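Local atomic coordinates of protein insensitive (PDB entry 4IX7), a protein that represses neural-development genes by binding palindromic CCAATTGG DNA sites through its BEN domain and acts as a Notch-pathway corepressor with Su(H). Residues L34-F39 with K72-I76. Numbering follows the deposited sequence.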
loop_
_atom_site.group_PDB
_atom_site.type_symbol
_atom_site.label_atom_id
_atom_site.label_comp_id
_atom_site.label_asym_id
_atom_site.label_seq_id
_atom_site.Cartn_x
_atom_site.Cartn_y
_atom_site.Cartn_z
ATOM N N LEU C 34 13.194 -14.118 -1.578
ATOM C CA LEU C 34 14.453 -13.633 -1.020
ATOM C C LEU C 34 14.354 -13.584 0.500
ATOM O O LEU C 34 15.283 -13.989 1.196
ATOM C CB LEU C 34 14.810 -12.255 -1.589
ATOM C CG LEU C 34 15.180 -12.227 -3.077
ATOM C CD1 LEU C 34 15.256 -10.796 -3.589
ATOM C CD2 LEU C 34 16.512 -12.934 -3.287
ATOM N N LEU C 35 13.235 -13.085 1.020
ATOM C CA LEU C 35 13.068 -12.986 2.469
ATOM C C LEU C 35 13.201 -14.315 3.199
ATOM O O LEU C 35 13.877 -14.386 4.221
ATOM C CB LEU C 35 11.723 -12.351 2.822
ATOM C CG LEU C 35 11.607 -10.842 2.609
ATOM C CD1 LEU C 35 10.145 -10.449 2.745
ATOM C CD2 LEU C 35 12.477 -10.028 3.578
ATOM N N VAL C 36 12.561 -15.367 2.696
ATOM C CA VAL C 36 12.617 -16.650 3.392
ATOM C C VAL C 36 13.937 -17.371 3.169
ATOM O O VAL C 36 14.215 -18.374 3.826
ATOM C CB VAL C 36 11.434 -17.570 3.033
ATOM C CG1 VAL C 36 10.126 -16.900 3.455
ATOM C CG2 VAL C 36 11.450 -17.929 1.541
ATOM N N THR C 37 14.737 -16.866 2.234
ATOM C CA THR C 37 16.077 -17.403 2.015
ATOM C C THR C 37 17.087 -16.740 2.950
ATOM O O THR C 37 18.012 -17.389 3.452
ATOM C CB THR C 37 16.518 -17.220 0.541
ATOM O OG1 THR C 37 15.557 -17.845 -0.321
ATOM C CG2 THR C 37 17.877 -17.884 0.301
ATOM N N ILE C 38 16.869 -15.459 3.227
ATOM C CA ILE C 38 17.835 -14.625 3.938
ATOM C C ILE C 38 17.560 -14.576 5.447
ATOM O O ILE C 38 18.493 -14.479 6.257
ATOM C CB ILE C 38 17.842 -13.204 3.333
ATOM C CG1 ILE C 38 18.474 -13.239 1.938
ATOM C CG2 ILE C 38 18.550 -12.204 4.234
ATOM C CD1 ILE C 38 18.098 -12.045 1.082
ATOM N N PHE C 39 16.285 -14.677 5.816
ATOM C CA PHE C 39 15.855 -14.614 7.216
ATOM C C PHE C 39 15.112 -15.882 7.598
ATOM O O PHE C 39 14.364 -16.424 6.783
ATOM C CB PHE C 39 14.885 -13.443 7.419
ATOM C CG PHE C 39 15.471 -12.086 7.144
ATOM C CD1 PHE C 39 16.310 -11.479 8.066
ATOM C CD2 PHE C 39 15.155 -11.405 5.980
ATOM C CE1 PHE C 39 16.844 -10.212 7.819
ATOM C CE2 PHE C 39 15.678 -10.131 5.728
ATOM C CZ PHE C 39 16.523 -9.538 6.649
ATOM N N LYS C 72 20.626 -5.962 4.972
ATOM C CA LYS C 72 20.018 -7.054 4.219
ATOM C C LYS C 72 18.763 -6.580 3.474
ATOM O O LYS C 72 18.538 -6.932 2.307
ATOM C CB LYS C 72 19.727 -8.250 5.143
ATOM C CG LYS C 72 21.009 -8.914 5.668
ATOM C CD LYS C 72 20.707 -10.082 6.600
ATOM C CE LYS C 72 22.014 -10.735 7.033
ATOM N NZ LYS C 72 21.827 -11.759 8.095
ATOM N N ILE C 73 17.955 -5.762 4.137
ATOM C CA ILE C 73 16.761 -5.214 3.508
ATOM C C ILE C 73 17.146 -4.316 2.334
ATOM O O ILE C 73 16.541 -4.391 1.269
ATOM C CB ILE C 73 15.881 -4.472 4.531
ATOM C CG1 ILE C 73 15.251 -5.485 5.493
ATOM C CG2 ILE C 73 14.779 -3.671 3.833
ATOM C CD1 ILE C 73 14.525 -6.612 4.809
ATOM N N GLN C 74 18.174 -3.489 2.527
ATOM C CA GLN C 74 18.660 -2.621 1.458
ATOM C C GLN C 74 19.062 -3.450 0.240
ATOM O O GLN C 74 18.779 -3.070 -0.896
ATOM C CB GLN C 74 19.847 -1.790 1.938
ATOM C CG GLN C 74 20.234 -0.680 0.981
ATOM C CD GLN C 74 21.505 0.040 1.407
ATOM O OE1 GLN C 74 22.136 -0.321 2.405
ATOM N NE2 GLN C 74 21.889 1.062 0.649
ATOM N N ASP C 75 19.696 -4.595 0.479
ATOM C CA ASP C 75 20.108 -5.465 -0.619
ATOM C C ASP C 75 18.919 -6.096 -1.332
ATOM O O ASP C 75 18.922 -6.216 -2.560
ATOM C CB ASP C 75 21.068 -6.549 -0.132
ATOM C CG ASP C 75 22.495 -6.042 0.003
ATOM O OD1 ASP C 75 22.781 -4.909 -0.447
ATOM O OD2 ASP C 75 23.324 -6.795 0.550
ATOM N N ILE C 76 17.906 -6.502 -0.569
ATOM C CA ILE C 76 16.710 -7.075 -1.174
ATOM C C ILE C 76 16.035 -6.039 -2.057
ATOM O O ILE C 76 15.637 -6.340 -3.181
ATOM C CB ILE C 76 15.730 -7.600 -0.107
ATOM C CG1 ILE C 76 16.340 -8.830 0.577
ATOM C CG2 ILE C 76 14.362 -7.932 -0.729
ATOM C CD1 ILE C 76 15.572 -9.278 1.797
HETATM O O HOH W 1 19.124 -13.466 8.876
#
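Ile-76 pushes its side chain between Leu-34, Leu-35 and Ile-38; its CG1-CD1 arm reaches Leu-35, Ile-38 and Phe-39, while CG2 turns to Leu-34. CD1 lies 3.6 Å from CD2 of Leu-35, the two chains crossing at about a right angle. Ile-38 comes tip to tip, its CD1 3.7 Å from CG1 of Ile-76. Leu-34 slides past in the opposite direction, bringing Leu-34 CD1 4.1 Å from CG2 of Ile-76. In Ile-76 CG1 stands anti to the carbonyl carbon (chi1 -69°) and CG2 anti to the backbone N: branching at CB lets one isoleucine send a methyl toward Leu-34 and a longer arm toward Leu-35 and Ile-38.

This is part of the hydrophobic core of the BEN domain, the DNA-binding module of the protein. The axes of the short helical segments 34-38 and 72-76 make 147° between their N-to-C directions, a roughly antiparallel crossing. Helix 88-112 closes one flank, Ile-95 touching both Leu-35 and Ile-73; Val-14 of strand 13-15 covers Leu-34 and Ile-38.

Phe-39, the first residue to leave the helix, suits this seam because its flat ring offers both face and edge. Ile-38 CG2 lies over one face, 3.8 Å above the plane and toward the rim, and CD1 of Ile-76 sits at the edge. CE2 is 3.8 Å from CD1 of Ile-73. With an alanine in its place, a gap would probably open beside Ile-73 CD1 and Lys-72 CB, and Ile-76 CD1 would lose one neighbour.

Lys-72 suits the border: its aliphatic carbons pack on Ile-38 and Phe-39 while charged NZ reaches a water. CB approaches Phe-39 CZ obliquely at 3.8 Å, and CD passes CG2 of Ile-38 at 3.8 Å. The water donates to Ile-38 O (2.9 Å) and accepts a weak bond from NZ.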